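Local coordinates for protein dITP/XTP pyrophosphatase (Mycobacteroides abscessus, PDB 6WWD) that probably hydrolyses non-canonical purine nucleoside triphosphates such as XTP, dITP and ITP to their monophosphates and diphosphate, cleansing the nucleotide pool, at residues L104-L109 against R147-Q152; A126-T129 against E133-V136; R18-S23 against V28-L33. All blocks are in the same frame, centred on the assembly; numbering follows the deposited sequence.

Contact 1: L104-L109 against R147-Q152; sequences LLLAQL and RIPAGQ
The end of a helix, carried by Leu104-Leu109, meets the irregular loop Arg147-Gln152 at one point, where the CA atoms of Leu106 and Arg147 come within 6.7 Å and no hydrogen bond crosses. Leu106 carries the contact. Its CG stands anti to its own carbonyl carbon (chi1 -72°), which sends the two methyls off the helix toward the loop, each to a different target. Leu106 CD1 lies against the CG-CD bond of Pro149, 3.7 Å from Pro149 CD and 3.8 Å from Pro149 CG. CD2 faces backbone instead, with Arg147 O 4.0 Å from Leu106 CD2, a van der Waals approach. The touching part of Arg147 is its peptide, since its CB points away from the helix; at the guanidinium end, Arg147 NE forms a salt bridge with Asp114. With only 133 Å² buried, this is surface packing of the helix end on the loop, although the Leu106 side chain is about 8 Å from that of Tyr157, a predicted substrate-binding residue. Leu106 and, just past the helix, Leu109 pack on Ile145 of strand 134-145; Leu105 meets Leu75 and Leu109 meets Val77 of strand 67-77. Beyond helix 98-108, Gln108 NE2 bonds to Trp91 O of the second subunit and Gln108 OE1 to Trp91 NE1 of the same chain.

Contact 2: A126-T129 against E133-V136; sequences ALVT and EEVV
Leu127 and Val135 exchange the two straightest bonds of this antiparallel hairpin, Leu127 N to Val135 O at 2.8 Å and Val135 N to Leu127 O at 2.9 Å, both nearly linear. Non-hydrogen-bonded pairs flank them, Ala126 with Val136 and Val128 with Glu134. Here the backbones are close: Val128 CA lies 3.1 Å from Glu133 O in a CA-H...O contact. On the face of Ala126, Val128, Glu134 and Val136 side chains meet more lightly, Val128 CG2 running alongside Glu134 CG at 4.1 Å. Toward the turn the pairing is less regular and more open to solvent, though still close. Thr129 N donates to Glu133 O at 3.0 Å, and Glu133 N returns a bent bond (138°) to Thr129 OG1, which chi1 of 68° places between its own N and carbonyl carbon. This side is only partly open, for Leu188 and Val181 of the third subunit pack on Leu127 and Glu133. Ala126 and Val128 pack on helix 49-64, from which Arg58 forms a salt bridge with Glu134. Strand 118-128 bonds on its other edge to strand 67-77 through Ala70 and Cys68, and beyond Val135 and Val136 an antiparallel strand of the third subunit continues the sheet.

Contact 3: R18-S23 against V28-L33; sequences RVLESS and VELVSL
Leu20 CD1 touches Val28 CG1 at 3.6 Å, the nearest approach between the helical end Arg18-Ser23 and the segment Val28-Leu33. The same methyl also lies 4.1 Å from Val28 CB, so it comes against the CB-CG1 side of the valine, the two side chains set roughly perpendicular. A second, lighter touch joins Leu20 CD1 to Leu30 CD2 at 4.3 Å; one leucine methyl therefore serves both residues of the strand side. Leu20 reaches across because chi1 of -68° sets CG beside the backbone N and the chain then extends, bridging backbones whose closest CA atoms, those of Leu20 and Val28, are 8.2 Å apart. On the valine, CG1 is set anti to the backbone N (chi1 175°), the branch turned to the leucine. In the next shell, Ser22 N and Ser22 OG are modelled as both donating to Arg18 O, at 3.0 Å and 3.1 Å, although Ser22 is poorly ordered. On the strand side, positioning is firmer: Glu29 and Val31 bond through their backbones to strand 2-5, and Val28 and Leu30 rest on Ile3 of that strand. Leu30 also packs on Leu13, Leu16 and Ser17, earlier in the same helix. The contact thus packs the end of the helix against the start of strand 29-31 in the beta-alpha-beta unit begun by strand 2-5. Its chemistry is entirely apolar: with no hydrogen bond or charge pair between the segments and only 90 Å² buried, helix and strand are held here by dispersion and hydrophobic contact, without directional bonds to dictate an exact register.

From the N terminus, contact 3 comes first, closing the short connection between helix 10-22 and strand 29-31 and joining the two within the beta-alpha-beta unit. The chain then passes through helix 49-64 and strand 67-77 to helix 98-108, where contact 1 opens. Before it closes, tying that helix to the loop after strand 134-145, the hairpin of strands 118-128 and 134-145 goes out and back. Contact 2 joins these two strands at their turn and is thus enclosed within the span of contact 1; contact 3 precedes both. Contacts 2 and 3 reach the same sheet, with centres about 16 Å apart. Contact 1 lies across the chain's centre from them, its centre about 36 Å from that of contact 2.

Contact 1: L104-L109 against R147-Q152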
loop_
_atom_site.group_PDB
_atom_site.type_symbol
_atom_site.label_atom_id
_atom_site.label_comp_id
_atom_site.label_asym_id
_atom_site.label_seq_id
_atom_site.Cartn_x
_atom_site.Cartn_y
_atom_site.Cartn_z
ATOM N N LEU D 104 20.045 14.331 3.360
ATOM C CA LEU D 104 19.358 13.377 4.224
ATOM C C LEU D 104 18.966 12.122 3.447
ATOM O O LEU D 104 19.157 10.995 3.920
ATOM C CB LEU D 104 18.125 14.025 4.868
ATOM C CG LEU D 104 17.195 13.081 5.661
ATOM C CD1 LEU D 104 17.935 12.381 6.837
ATOM C CD2 LEU D 104 15.925 13.814 6.130
ATOM N N LEU D 105 18.384 12.296 2.266
ATOM C CA LEU D 105 17.953 11.140 1.483
ATOM C C LEU D 105 19.126 10.209 1.183
ATOM O O LEU D 105 19.029 8.987 1.371
ATOM C CB LEU D 105 17.285 11.606 0.193
ATOM C CG LEU D 105 16.732 10.479 -0.676
ATOM C CD1 LEU D 105 15.775 9.658 0.130
ATOM C CD2 LEU D 105 16.011 11.059 -1.857
ATOM N N LEU D 106 20.242 10.773 0.698
ATOM C CA LEU D 106 21.434 9.965 0.438
ATOM C C LEU D 106 21.896 9.233 1.683
ATOM O O LEU D 106 22.241 8.047 1.622
ATOM C CB LEU D 106 22.586 10.826 -0.079
ATOM C CG LEU D 106 22.527 11.382 -1.494
ATOM C CD1 LEU D 106 23.843 12.093 -1.806
ATOM C CD2 LEU D 106 22.269 10.238 -2.463
ATOM N N ALA D 107 21.964 9.945 2.814
ATOM C CA ALA D 107 22.438 9.326 4.047
ATOM C C ALA D 107 21.495 8.222 4.495
ATOM O O ALA D 107 21.943 7.175 4.976
ATOM C CB ALA D 107 22.598 10.372 5.151
ATOM N N GLN D 108 20.183 8.447 4.362
ATOM C CA GLN D 108 19.219 7.414 4.739
ATOM C C GLN D 108 19.429 6.149 3.919
ATOM O O GLN D 108 19.323 5.034 4.446
ATOM C CB GLN D 108 17.779 7.929 4.576
ATOM C CG GLN D 108 17.331 8.952 5.636
ATOM C CD GLN D 108 15.930 9.477 5.388
ATOM O OE1 GLN D 108 15.545 9.708 4.252
ATOM N NE2 GLN D 108 15.164 9.656 6.451
ATOM N N LEU D 109 19.784 6.304 2.642
ATOM C CA LEU D 109 19.920 5.193 1.715
ATOM C C LEU D 109 21.368 4.714 1.541
ATOM O O LEU D 109 21.630 3.886 0.670
ATOM C CB LEU D 109 19.345 5.611 0.358
ATOM C CG LEU D 109 17.899 6.119 0.274
ATOM C CD1 LEU D 109 17.580 6.416 -1.191
ATOM C CD2 LEU D 109 16.891 5.141 0.834
ATOM N N ARG D 147 24.158 7.490 -5.809
ATOM C CA ARG D 147 24.940 7.385 -4.590
ATOM C C ARG D 147 25.668 8.673 -4.266
ATOM O O ARG D 147 25.956 8.930 -3.095
ATOM C CB ARG D 147 25.945 6.243 -4.712
ATOM C CG ARG D 147 25.246 4.941 -4.907
ATOM C CD ARG D 147 26.149 3.771 -4.637
ATOM N NE ARG D 147 25.404 2.532 -4.828
ATOM C CZ ARG D 147 24.853 1.832 -3.845
ATOM N NH1 ARG D 147 24.973 2.229 -2.584
ATOM N NH2 ARG D 147 24.189 0.725 -4.125
ATOM N N ILE D 148 26.007 9.466 -5.280
ATOM C CA ILE D 148 26.579 10.799 -5.074
ATOM C C ILE D 148 25.963 11.763 -6.071
ATOM O O ILE D 148 25.687 11.410 -7.224
ATOM C CB ILE D 148 28.124 10.795 -5.217
ATOM C CG1 ILE D 148 28.545 10.319 -6.602
ATOM C CG2 ILE D 148 28.776 9.939 -4.137
ATOM C CD1 ILE D 148 30.001 10.396 -6.839
ATOM N N PRO D 149 25.765 13.015 -5.653
ATOM C CA PRO D 149 25.141 13.995 -6.554
ATOM C C PRO D 149 26.037 14.320 -7.738
ATOM O O PRO D 149 27.260 14.303 -7.634
ATOM C CB PRO D 149 24.945 15.229 -5.664
ATOM C CG PRO D 149 25.124 14.723 -4.245
ATOM C CD PRO D 149 26.101 13.606 -4.347
ATOM N N ALA D 150 25.407 14.606 -8.877
ATOM C CA ALA D 150 26.124 15.049 -10.064
ATOM C C ALA D 150 25.221 15.962 -10.876
ATOM O O ALA D 150 23.995 15.857 -10.816
ATOM C CB ALA D 150 26.616 13.880 -10.922
ATOM N N GLY D 151 25.837 16.859 -11.630
ATOM C CA GLY D 151 25.105 17.764 -12.504
ATOM C C GLY D 151 24.821 19.104 -11.853
ATOM O O GLY D 151 24.725 19.235 -10.632
ATOM N N GLN D 152 24.679 20.129 -12.700
ATOM C CA GLN D 152 24.485 21.488 -12.225
ATOM C C GLN D 152 23.280 22.180 -12.839
ATOM O O GLN D 152 22.982 23.314 -12.452
ATOM C CB GLN D 152 25.749 22.329 -12.500
#

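Contact 2: A126-T129 against E133-V136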
loop_
_atom_site.group_PDB
_atom_site.type_symbol
_atom_site.label_atom_id
_atom_site.label_comp_id
_atom_site.label_asym_id
_atom_site.label_seq_id
_atom_site.Cartn_x
_atom_site.Cartn_y
_atom_site.Cartn_z
ATOM N N ALA D 126 -5.368 17.435 -9.814
ATOM C CA ALA D 126 -6.755 17.092 -9.543
ATOM C C ALA D 126 -7.689 18.202 -10.002
ATOM O O ALA D 126 -7.340 19.392 -9.987
ATOM C CB ALA D 126 -6.985 16.815 -8.061
ATOM N N LEU D 127 -8.876 17.791 -10.446
ATOM C CA LEU D 127 -9.956 18.710 -10.767
ATOM C C LEU D 127 -11.179 18.299 -9.971
ATOM O O LEU D 127 -11.562 17.126 -9.983
ATOM C CB LEU D 127 -10.289 18.711 -12.259
ATOM C CG LEU D 127 -11.624 19.402 -12.624
ATOM C CD1 LEU D 127 -11.548 20.910 -12.482
ATOM C CD2 LEU D 127 -12.102 19.007 -14.025
ATOM N N VAL D 128 -11.789 19.261 -9.291
ATOM C CA VAL D 128 -13.082 19.077 -8.638
ATOM C C VAL D 128 -13.994 20.171 -9.166
ATOM O O VAL D 128 -13.612 21.348 -9.202
ATOM C CB VAL D 128 -12.979 19.133 -7.102
ATOM C CG1 VAL D 128 -14.349 18.979 -6.468
ATOM C CG2 VAL D 128 -12.029 18.055 -6.591
ATOM N N THR D 129 -15.144 19.782 -9.627
ATOM C CA THR D 129 -16.085 20.709 -10.230
ATOM C C THR D 129 -17.040 21.242 -9.176
ATOM O O THR D 129 -17.173 20.665 -8.090
ATOM C CB THR D 129 -16.867 20.011 -11.345
ATOM O OG1 THR D 129 -17.730 19.017 -10.775
ATOM C CG2 THR D 129 -15.909 19.375 -12.361
ATOM N N GLU D 133 -17.937 16.629 -9.014
ATOM C CA GLU D 133 -17.159 15.646 -9.759
ATOM C C GLU D 133 -15.680 15.728 -9.381
ATOM O O GLU D 133 -15.135 16.819 -9.180
ATOM C CB GLU D 133 -17.322 15.894 -11.254
ATOM C CG GLU D 133 -16.444 15.013 -12.127
ATOM C CD GLU D 133 -16.718 15.217 -13.615
ATOM O OE1 GLU D 133 -17.827 14.890 -14.075
ATOM O OE2 GLU D 133 -15.813 15.724 -14.315
ATOM N N GLU D 134 -15.020 14.572 -9.279
ATOM C CA GLU D 134 -13.603 14.528 -8.898
ATOM C C GLU D 134 -12.837 13.675 -9.891
ATOM O O GLU D 134 -13.181 12.511 -10.102
ATOM C CB GLU D 134 -13.397 13.939 -7.501
ATOM C CG GLU D 134 -14.180 14.620 -6.415
ATOM C CD GLU D 134 -13.855 14.057 -5.051
ATOM O OE1 GLU D 134 -13.142 13.029 -4.994
ATOM O OE2 GLU D 134 -14.302 14.644 -4.043
ATOM N N VAL D 135 -11.786 14.242 -10.477
ATOM C CA VAL D 135 -10.875 13.508 -11.341
ATOM C C VAL D 135 -9.451 13.833 -10.910
ATOM O O VAL D 135 -9.106 14.999 -10.695
ATOM C CB VAL D 135 -11.067 13.871 -12.829
ATOM C CG1 VAL D 135 -10.066 13.089 -13.682
ATOM C CG2 VAL D 135 -12.511 13.627 -13.288
ATOM N N VAL D 136 -8.613 12.818 -10.818
ATOM C CA VAL D 136 -7.214 13.041 -10.499
ATOM C C VAL D 136 -6.359 12.271 -11.490
ATOM O O VAL D 136 -6.735 11.186 -11.953
ATOM C CB VAL D 136 -6.895 12.663 -9.037
ATOM C CG1 VAL D 136 -7.154 11.197 -8.761
ATOM C CG2 VAL D 136 -5.458 13.057 -8.706
#

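Contact 3: R18-S23 against V28-L33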
loop_
_atom_site.group_PDB
_atom_site.type_symbol
_atom_site.label_atom_id
_atom_site.label_comp_id
_atom_site.label_asym_id
_atom_site.label_seq_id
_atom_site.Cartn_x
_atom_site.Cartn_y
_atom_site.Cartn_z
ATOM N N ARG D 18 -1.945 28.131 -21.510
ATOM C CA ARG D 18 -1.394 27.693 -22.786
ATOM C C ARG D 18 -1.894 26.309 -23.160
ATOM O O ARG D 18 -1.973 25.982 -24.348
ATOM C CB ARG D 18 0.132 27.707 -22.739
ATOM N N VAL D 19 -2.256 25.493 -22.169
ATOM C CA VAL D 19 -2.805 24.187 -22.494
ATOM C C VAL D 19 -4.268 24.313 -22.887
ATOM O O VAL D 19 -4.740 23.586 -23.768
ATOM C CB VAL D 19 -2.604 23.232 -21.307
ATOM C CG1 VAL D 19 -3.511 22.008 -21.425
ATOM C CG2 VAL D 19 -1.146 22.811 -21.218
ATOM N N LEU D 20 -4.994 25.273 -22.309
ATOM C CA LEU D 20 -6.368 25.487 -22.747
ATOM C C LEU D 20 -6.442 26.178 -24.101
ATOM O O LEU D 20 -7.455 26.043 -24.798
ATOM C CB LEU D 20 -7.142 26.306 -21.709
ATOM C CG LEU D 20 -7.414 25.626 -20.367
ATOM C CD1 LEU D 20 -8.286 26.503 -19.481
ATOM C CD2 LEU D 20 -8.050 24.273 -20.579
ATOM N N GLU D 21 -5.382 26.877 -24.512
ATOM C CA GLU D 21 -5.366 27.431 -25.857
ATOM C C GLU D 21 -4.952 26.377 -26.877
ATOM O O GLU D 21 -5.475 26.356 -27.996
ATOM C CB GLU D 21 -4.427 28.637 -25.933
ATOM N N SER D 22 -4.026 25.489 -26.510
ATOM C CA SER D 22 -3.638 24.401 -27.391
ATOM C C SER D 22 -4.607 23.235 -27.340
ATOM O O SER D 22 -4.507 22.340 -28.179
ATOM C CB SER D 22 -2.223 23.952 -27.042
ATOM O OG SER D 22 -1.319 25.021 -27.239
ATOM N N SER D 23 -5.529 23.223 -26.385
ATOM C CA SER D 23 -6.613 22.256 -26.364
ATOM C C SER D 23 -7.866 22.778 -27.040
ATOM O O SER D 23 -8.838 22.031 -27.165
ATOM C CB SER D 23 -6.926 21.844 -24.924
ATOM O OG SER D 23 -8.071 20.997 -24.870
ATOM N N VAL D 28 -12.298 31.058 -20.715
ATOM C CA VAL D 28 -11.959 30.493 -19.414
ATOM C C VAL D 28 -10.878 31.370 -18.804
ATOM O O VAL D 28 -9.732 31.356 -19.270
ATOM C CB VAL D 28 -11.475 29.041 -19.520
ATOM C CG1 VAL D 28 -11.010 28.541 -18.168
ATOM C CG2 VAL D 28 -12.580 28.157 -20.065
ATOM N N GLU D 29 -11.226 32.132 -17.771
ATOM C CA GLU D 29 -10.218 32.887 -17.034
ATOM C C GLU D 29 -9.843 32.143 -15.760
ATOM O O GLU D 29 -10.712 31.712 -14.995
ATOM C CB GLU D 29 -10.645 34.326 -16.721
ATOM C CG GLU D 29 -12.063 34.560 -16.255
ATOM C CD GLU D 29 -12.487 36.021 -16.439
ATOM O OE1 GLU D 29 -11.997 36.683 -17.394
ATOM O OE2 GLU D 29 -13.308 36.511 -15.627
ATOM N N LEU D 30 -8.546 31.951 -15.579
ATOM C CA LEU D 30 -7.983 31.315 -14.404
ATOM C C LEU D 30 -7.746 32.374 -13.336
ATOM O O LEU D 30 -7.277 33.472 -13.637
ATOM C CB LEU D 30 -6.662 30.654 -14.774
ATOM C CG LEU D 30 -6.768 29.708 -15.967
ATOM C CD1 LEU D 30 -5.419 29.076 -16.221
ATOM C CD2 LEU D 30 -7.856 28.650 -15.762
ATOM N N VAL D 31 -8.088 32.045 -12.098
ATOM C CA VAL D 31 -7.877 32.886 -10.930
ATOM C C VAL D 31 -7.018 32.069 -9.979
ATOM O O VAL D 31 -7.002 30.837 -10.054
ATOM C CB VAL D 31 -9.197 33.349 -10.255
ATOM C CG1 VAL D 31 -10.146 33.961 -11.285
ATOM C CG2 VAL D 31 -9.886 32.189 -9.548
ATOM N N SER D 32 -6.223 32.752 -9.160
ATOM C CA SER D 32 -5.300 32.107 -8.231
ATOM C C SER D 32 -5.796 32.254 -6.793
ATOM O O SER D 32 -6.821 32.873 -6.519
ATOM C CB SER D 32 -3.892 32.694 -8.365
ATOM O OG SER D 32 -3.829 33.930 -7.667
ATOM N N LEU D 33 -5.033 31.678 -5.866
ATOM C CA LEU D 33 -5.342 31.797 -4.443
ATOM C C LEU D 33 -5.250 33.239 -3.942
ATOM O O LEU D 33 -5.795 33.543 -2.877
ATOM C CB LEU D 33 -4.414 30.879 -3.652
ATOM C CG LEU D 33 -4.758 29.407 -3.878
ATOM C CD1 LEU D 33 -3.719 28.469 -3.260
ATOM C CD2 LEU D 33 -6.136 29.132 -3.293
#